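Local coordinates for protein beta-D-glucoside glucohydrolase (Trichoderma reesei, PDB 4I8D) that probably hydrolyses terminal, non-reducing beta-D-glucosyl residues with release of beta-D-glucose, as part of cellulose degradation, at residues A[342-347]-A[518-523]; A[581-586]-A[622-627]; A[616-621]-A[668-673]. All coordinates share one frame; numbering follows the deposited sequence.

Contact 1. Residues A[342-347]-A[518-523]; sequences LPLKKP and VLWGDV
Leu344 N donates a hydrogen bond to Leu519 O at 3.0 Å, with an N-H...O angle of 152°, and so ties the loop 342-347 to the C-terminal end of helix 511-519. The same carbonyl is flanked by Pro343, which follows a cis peptide bond and brings its CB to 3.4 Å from Leu519 O. Leu519 also uses its side chain: its CD2 lies 4.2 Å from Leu342 CD1. Gly521 closes the helix with a positive phi and bonds back into the last turn, a Schellman motif; a CB at this position would run into Pro343 CB. The loop joins strand 333-337 to strand 349-353 of the six-stranded mixed sheet in the glycosyl hydrolase family 3 C-terminal domain, and Leu342 and Leu344 also touch Ile478 on a further strand of that sheet. Leu344 holds CG beside its backbone N (chi1 -51°), which carries CD1 over the indole of Trp520. Leu344 CD1 sits 4.0 Å from the centroid of the six-membered ring of Trp520 and 9° off its normal, a CH-pi contact. On the pyrrole part, Trp520 CD1 approaches Leu344 O at 3.6 Å. Trp520 NE1 is hydrogen-bonded to Gln407 OE1, and Arg403 makes a cation-pi contact with the indole, which also packs on Ile400 and Ala404 of helix 396-406.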
# COMPACT_ATOMS: atom_id res chain seq x y z
N LEU A 342 22.58 18.63 7.92
CA LEU A 342 21.20 18.58 8.29
C LEU A 342 21.16 18.06 9.73
O LEU A 342 22.00 17.23 10.11
CB LEU A 342 20.48 17.63 7.33
CG LEU A 342 19.13 17.95 6.67
CD1 LEU A 342 19.03 19.37 6.13
CD2 LEU A 342 18.86 16.94 5.57
N PRO A 343 20.23 18.57 10.56
CA PRO A 343 19.23 19.60 10.25
C PRO A 343 19.85 20.96 10.00
O PRO A 343 20.94 21.25 10.49
CB PRO A 343 18.37 19.66 11.52
CG PRO A 343 19.27 19.16 12.60
CD PRO A 343 20.10 18.10 11.95
N LEU A 344 19.14 21.79 9.24
CA LEU A 344 19.54 23.18 9.03
C LEU A 344 19.36 23.97 10.32
O LEU A 344 18.32 23.86 10.99
CB LEU A 344 18.70 23.82 7.93
CG LEU A 344 18.59 23.08 6.60
CD1 LEU A 344 17.48 23.70 5.77
CD2 LEU A 344 19.92 23.10 5.86
N LYS A 345 20.37 24.77 10.67
CA LYS A 345 20.32 25.61 11.86
C LYS A 345 20.67 27.06 11.53
O LYS A 345 21.80 27.51 11.77
CB LYS A 345 21.23 25.04 12.95
CG LYS A 345 20.63 23.88 13.72
CD LYS A 345 21.70 23.06 14.43
CE LYS A 345 21.14 21.71 14.87
NZ LYS A 345 22.22 20.77 15.28
N LYS A 346 19.70 27.78 10.97
CA LYS A 346 19.81 29.21 10.65
C LYS A 346 21.03 29.61 9.79
O LYS A 346 21.95 30.27 10.28
CB LYS A 346 19.73 30.06 11.93
CG LYS A 346 18.32 30.20 12.49
CD LYS A 346 18.30 30.41 14.00
CE LYS A 346 16.89 30.22 14.53
NZ LYS A 346 16.85 30.22 16.02
N PRO A 347 21.04 29.21 8.50
CA PRO A 347 22.08 29.69 7.59
C PRO A 347 21.72 31.06 7.02
O PRO A 347 20.56 31.48 7.10
CB PRO A 347 22.10 28.63 6.49
CG PRO A 347 20.70 28.11 6.46
CD PRO A 347 20.12 28.26 7.83
N VAL A 518 11.07 18.05 9.06
CA VAL A 518 12.31 17.28 9.05
C VAL A 518 13.56 18.14 8.79
O VAL A 518 14.55 18.03 9.51
CB VAL A 518 12.23 16.08 8.07
CG1 VAL A 518 13.58 15.38 7.94
CG2 VAL A 518 11.20 15.07 8.55
N LEU A 519 13.51 19.01 7.77
CA LEU A 519 14.67 19.84 7.40
C LEU A 519 15.25 20.64 8.57
O LEU A 519 16.45 20.58 8.82
CB LEU A 519 14.34 20.79 6.24
CG LEU A 519 14.09 20.21 4.85
CD1 LEU A 519 13.81 21.33 3.85
CD2 LEU A 519 15.25 19.35 4.39
N TRP A 520 14.38 21.37 9.27
CA TRP A 520 14.80 22.16 10.43
C TRP A 520 14.93 21.38 11.73
O TRP A 520 15.39 21.92 12.74
CB TRP A 520 13.90 23.39 10.62
CG TRP A 520 14.39 24.53 9.83
CD1 TRP A 520 15.23 25.52 10.25
CD2 TRP A 520 14.13 24.79 8.45
NE1 TRP A 520 15.49 26.40 9.22
CE2 TRP A 520 14.82 25.97 8.10
CE3 TRP A 520 13.36 24.15 7.46
CZ2 TRP A 520 14.77 26.53 6.82
CZ3 TRP A 520 13.31 24.70 6.19
CH2 TRP A 520 14.01 25.88 5.88
N GLY A 521 14.53 20.11 11.71
CA GLY A 521 14.75 19.22 12.85
C GLY A 521 13.80 19.44 14.00
O GLY A 521 14.16 19.23 15.15
N ASP A 522 12.58 19.86 13.69
CA ASP A 522 11.53 19.94 14.70
C ASP A 522 11.16 18.52 15.08
O ASP A 522 10.80 18.24 16.22
CB ASP A 522 10.32 20.70 14.17
CG ASP A 522 10.64 22.13 13.81
OD1 ASP A 522 11.59 22.70 14.39
OD2 ASP A 522 9.95 22.68 12.94
N VAL A 523 11.25 17.63 14.09
CA VAL A 523 11.20 16.20 14.32
C VAL A 523 12.40 15.59 13.60
O VAL A 523 12.77 16.04 12.51
CB VAL A 523 9.86 15.58 13.86
CG1 VAL A 523 9.82 14.09 14.15
CG2 VAL A 523 8.69 16.25 14.56

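Contact 2. Residues A[581-586]-A[622-627]; sequences TKFNYS and IANSGQ
Thr581 OG1 donates to Asn624 OD1 at 2.8 Å, the hydroxyl being carried across by a chi1 of 180° that sets it opposite the backbone N. Asn624 OD1 is gripped twice, since Gly626 N also donates to it at 3.0 Å in an Asx turn; Asn624 ND2 is held in its turn by the backbone oxygens of Val628 and Leu660, which fixes the amide's rotation. A side chain on Gly626 would collide with Thr581 OG1. Ser625 N gives Lys582 O a weak hydrogen bond. The side chain of Lys582 bends at chi3 and chi4 and curls back over the turn, where Lys582 NZ donates a hydrogen bond to Ser625 O (3.2 Å) from above the carbonyl plane. Phe583 CD1 meets the CG2 branch of Ile622 at 4.0 Å, the two side chains crossing at a slant. At Asn584 the strands pair regularly: Asn584 N to Ala623 O and Ala623 N to Asn584 O, both 2.8 Å, are the hydrogen bonds of an antiparallel hydrogen-bonded pair. Tyr585 lies side by side with Ile622, whose CG1 sits 3.9 Å from the centroid of the Tyr585 ring, over the middle of one face in a CH-pi contact, while Tyr585 OH bonds to Glu632. Phe583, Tyr585 and Ile622 share one face of the sheet and pack on strand 630-639, as expected for the inner side of the antiparallel beta-sandwich of a fibronectin type III-like domain.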
# COMPACT_ATOMS: atom_id res chain seq x y z
N THR A 581 19.73 11.32 15.39
CA THR A 581 20.40 10.72 16.54
C THR A 581 20.78 9.29 16.18
O THR A 581 20.60 8.89 15.03
CB THR A 581 19.50 10.79 17.80
OG1 THR A 581 20.18 10.19 18.91
CG2 THR A 581 18.16 10.07 17.59
N LYS A 582 21.30 8.53 17.13
CA LYS A 582 21.64 7.11 16.90
C LYS A 582 21.20 6.21 18.05
O LYS A 582 20.87 6.71 19.14
CB LYS A 582 23.13 6.94 16.59
CG LYS A 582 24.07 7.44 17.68
CD LYS A 582 25.53 7.30 17.26
CE LYS A 582 26.42 7.03 18.47
NZ LYS A 582 26.55 8.22 19.35
N PHE A 583 21.19 4.90 17.81
CA PHE A 583 20.59 3.92 18.74
C PHE A 583 21.46 2.69 19.04
O PHE A 583 22.14 2.17 18.16
CB PHE A 583 19.24 3.45 18.19
CG PHE A 583 18.31 4.58 17.85
CD1 PHE A 583 17.46 5.12 18.82
CD2 PHE A 583 18.28 5.11 16.56
CE1 PHE A 583 16.60 6.16 18.50
CE2 PHE A 583 17.42 6.15 16.25
CZ PHE A 583 16.59 6.67 17.21
N ASN A 584 21.42 2.24 20.29
CA ASN A 584 22.08 1.00 20.70
C ASN A 584 21.09 -0.12 21.01
O ASN A 584 20.11 0.09 21.73
CB ASN A 584 23.00 1.24 21.89
CG ASN A 584 24.27 1.99 21.52
OD1 ASN A 584 24.23 2.90 20.69
ND2 ASN A 584 25.40 1.61 22.13
N TYR A 585 21.37 -1.30 20.47
CA TYR A 585 20.59 -2.52 20.70
C TYR A 585 21.29 -3.36 21.75
O TYR A 585 22.52 -3.49 21.73
CB TYR A 585 20.48 -3.31 19.39
CG TYR A 585 19.61 -2.66 18.32
CD1 TYR A 585 19.84 -1.35 17.90
CD2 TYR A 585 18.55 -3.36 17.74
CE1 TYR A 585 19.05 -0.75 16.93
CE2 TYR A 585 17.75 -2.77 16.76
CZ TYR A 585 18.00 -1.47 16.37
OH TYR A 585 17.20 -0.88 15.41
N SER A 586 20.53 -3.93 22.69
CA SER A 586 21.11 -4.83 23.70
C SER A 586 20.08 -5.79 24.30
O SER A 586 18.88 -5.64 24.07
CB SER A 586 21.81 -4.02 24.80
OG SER A 586 20.91 -3.14 25.43
N ILE A 622 16.31 -1.01 23.03
CA ILE A 622 16.83 0.05 22.18
C ILE A 622 17.09 1.30 23.02
O ILE A 622 16.20 1.78 23.72
CB ILE A 622 15.88 0.34 20.99
CG1 ILE A 622 16.12 -0.66 19.85
CG2 ILE A 622 16.13 1.72 20.40
CD1 ILE A 622 15.64 -2.07 20.11
N ALA A 623 18.31 1.81 22.96
CA ALA A 623 18.71 2.98 23.75
C ALA A 623 19.17 4.11 22.85
O ALA A 623 20.02 3.90 21.98
CB ALA A 623 19.81 2.61 24.74
N ASN A 624 18.60 5.30 23.06
CA ASN A 624 18.97 6.49 22.29
C ASN A 624 20.35 7.01 22.71
O ASN A 624 20.47 7.80 23.65
CB ASN A 624 17.88 7.56 22.44
CG ASN A 624 18.17 8.83 21.63
OD1 ASN A 624 19.32 9.22 21.43
ND2 ASN A 624 17.10 9.49 21.19
N SER A 625 21.38 6.56 22.00
CA SER A 625 22.76 6.90 22.35
C SER A 625 23.23 8.21 21.71
O SER A 625 24.42 8.53 21.75
CB SER A 625 23.72 5.75 22.00
OG SER A 625 23.76 5.48 20.61
N GLY A 626 22.31 8.96 21.12
CA GLY A 626 22.64 10.24 20.51
C GLY A 626 22.33 11.44 21.39
O GLY A 626 22.01 11.29 22.57
N GLN A 627 22.40 12.63 20.79
CA GLN A 627 22.26 13.89 21.53
C GLN A 627 20.91 14.60 21.33
O GLN A 627 20.68 15.66 21.91
CB GLN A 627 23.45 14.82 21.22
CG GLN A 627 23.36 15.62 19.91
CD GLN A 627 23.49 14.78 18.64
OE1 GLN A 627 23.81 13.59 18.68
NE2 GLN A 627 23.23 15.41 17.49

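Contact 3. Residues A[616-621]-A[668-673]; sequences ATVTVD and ATFNIR
Phe670 and Val618 form an antiparallel hydrogen-bonded pair, with Phe670 N to Val618 O at 2.8 Å and Val618 N to Phe670 O at 3.0 Å. From this pair the phenylalanine side chain can be traced outward. Phe670 CB lies 3.7 Å from Val618 O, and the first torsion sets CG beside the backbone N (chi1 -48°), which turns the ring toward Val620. Phe670 CD2 comes to 3.5 Å from Val618 O and also touches Val618 CB. Further out, Phe670 CE2 rests 3.9 Å from Val620 CG1, and the ring packs on Leu636 and Val698 of the facing sheet. An alanine here would strip the ring from Val618 and Val620 and is likely to open a gap towards Leu636 and Val698. Next along the same face, Ile672 CD1 meets Val618 CG2 at 4.0 Å, and Ile672 CG1 lies 3.8 Å from Ala616 CB. On the reverse face the methyls of Thr617 and Thr669 touch. Threonines and Asn671 on one side and aliphatic and aromatic residues on the other give this strand pair the alternation of a beta-sandwich sheet, here that of the fibronectin type III-like domain.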
# COMPACT_ATOMS: atom_id res chain seq x y z
N ALA A 616 5.67 -17.57 19.71
CA ALA A 616 6.98 -17.19 20.22
C ALA A 616 7.05 -15.68 20.43
O ALA A 616 6.21 -14.94 19.90
CB ALA A 616 8.07 -17.64 19.25
N THR A 617 8.03 -15.24 21.21
CA THR A 617 8.23 -13.81 21.46
C THR A 617 9.71 -13.45 21.49
O THR A 617 10.52 -14.14 22.12
CB THR A 617 7.54 -13.36 22.76
OG1 THR A 617 6.13 -13.29 22.54
CG2 THR A 617 8.04 -11.98 23.20
N VAL A 618 10.05 -12.36 20.81
CA VAL A 618 11.43 -11.89 20.73
C VAL A 618 11.52 -10.46 21.26
O VAL A 618 10.65 -9.63 20.98
CB VAL A 618 12.00 -12.00 19.30
CG1 VAL A 618 13.50 -11.76 19.28
CG2 VAL A 618 11.68 -13.36 18.70
N THR A 619 12.59 -10.18 21.99
CA THR A 619 12.76 -8.95 22.75
C THR A 619 14.16 -8.37 22.55
O THR A 619 15.13 -9.12 22.53
CB THR A 619 12.54 -9.24 24.26
OG1 THR A 619 11.14 -9.36 24.53
CG2 THR A 619 13.15 -8.15 25.16
N VAL A 620 14.25 -7.05 22.44
CA VAL A 620 15.52 -6.34 22.43
C VAL A 620 15.32 -4.96 23.05
O VAL A 620 14.23 -4.39 22.96
CB VAL A 620 16.13 -6.25 21.00
CG1 VAL A 620 15.16 -5.61 20.01
CG2 VAL A 620 17.47 -5.51 20.99
N ASP A 621 16.37 -4.43 23.69
CA ASP A 621 16.35 -3.09 24.26
C ASP A 621 17.03 -2.08 23.35
O ASP A 621 18.19 -2.27 22.95
CB ASP A 621 17.01 -3.09 25.64
CG ASP A 621 16.06 -3.52 26.76
OD1 ASP A 621 14.92 -3.95 26.47
OD2 ASP A 621 16.46 -3.42 27.94
N ALA A 668 11.59 -3.30 22.68
CA ALA A 668 10.79 -3.65 21.51
C ALA A 668 10.38 -5.12 21.58
O ALA A 668 11.22 -6.00 21.80
CB ALA A 668 11.57 -3.38 20.23
N THR A 669 9.08 -5.37 21.40
CA THR A 669 8.51 -6.71 21.53
C THR A 669 7.98 -7.23 20.19
O THR A 669 7.08 -6.63 19.59
CB THR A 669 7.39 -6.74 22.60
OG1 THR A 669 7.90 -6.23 23.83
CG2 THR A 669 6.85 -8.16 22.82
N PHE A 670 8.53 -8.35 19.73
CA PHE A 670 8.09 -8.96 18.47
C PHE A 670 7.28 -10.24 18.71
O PHE A 670 7.82 -11.25 19.17
CB PHE A 670 9.28 -9.26 17.53
CG PHE A 670 10.24 -8.12 17.37
CD1 PHE A 670 9.87 -6.97 16.68
CD2 PHE A 670 11.52 -8.20 17.90
CE1 PHE A 670 10.77 -5.91 16.53
CE2 PHE A 670 12.42 -7.15 17.75
CZ PHE A 670 12.04 -6.01 17.07
N ASN A 671 5.99 -10.18 18.40
CA ASN A 671 5.14 -11.34 18.56
C ASN A 671 5.09 -12.20 17.31
O ASN A 671 4.67 -11.74 16.23
CB ASN A 671 3.74 -10.93 19.02
CG ASN A 671 3.75 -10.35 20.43
OD1 ASN A 671 4.51 -10.79 21.30
ND2 ASN A 671 2.89 -9.36 20.67
N ILE A 672 5.53 -13.44 17.46
CA ILE A 672 5.63 -14.37 16.35
C ILE A 672 4.37 -15.22 16.27
O ILE A 672 4.14 -16.07 17.13
CB ILE A 672 6.86 -15.31 16.50
CG1 ILE A 672 8.09 -14.56 17.05
CG2 ILE A 672 7.16 -16.04 15.20
CD1 ILE A 672 8.66 -13.49 16.14
N ARG A 673 3.55 -14.99 15.24
CA ARG A 673 2.39 -15.85 14.98
C ARG A 673 2.92 -17.17 14.42
O ARG A 673 4.10 -17.28 14.12
CB ARG A 673 1.41 -15.18 14.01
CG ARG A 673 0.97 -13.78 14.43
CD ARG A 673 0.33 -12.99 13.29
NE ARG A 673 1.22 -12.84 12.14
CZ ARG A 673 0.98 -12.07 11.08
NH1 ARG A 673 -0.14 -11.35 11.00
NH2 ARG A 673 1.86 -12.01 10.08

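In the fold
Contacts 2 and 3 lie in one three-stranded antiparallel sheet, their centres 19 Å apart. Strand 614-624 is its middle strand, pairing with 583-592 in contact 2 and with 665-673 in contact 3. The two contacts interlock along the chain, their segments alternating, and they touch directly where Ser586 O lies 2.8 Å from Asp621 N. Contact 1 closes earlier in the sequence and belongs to the family 3 C-terminal domain; its centre is 20 Å from that of contact 2, with nearest atoms about 6 Å apart, and 34 Å from that of contact 3. Tyr580, directly before segment 581-586, packs on Leu342 and Pro343, so the chain leads from beside contact 1 into the first strand of the sheet.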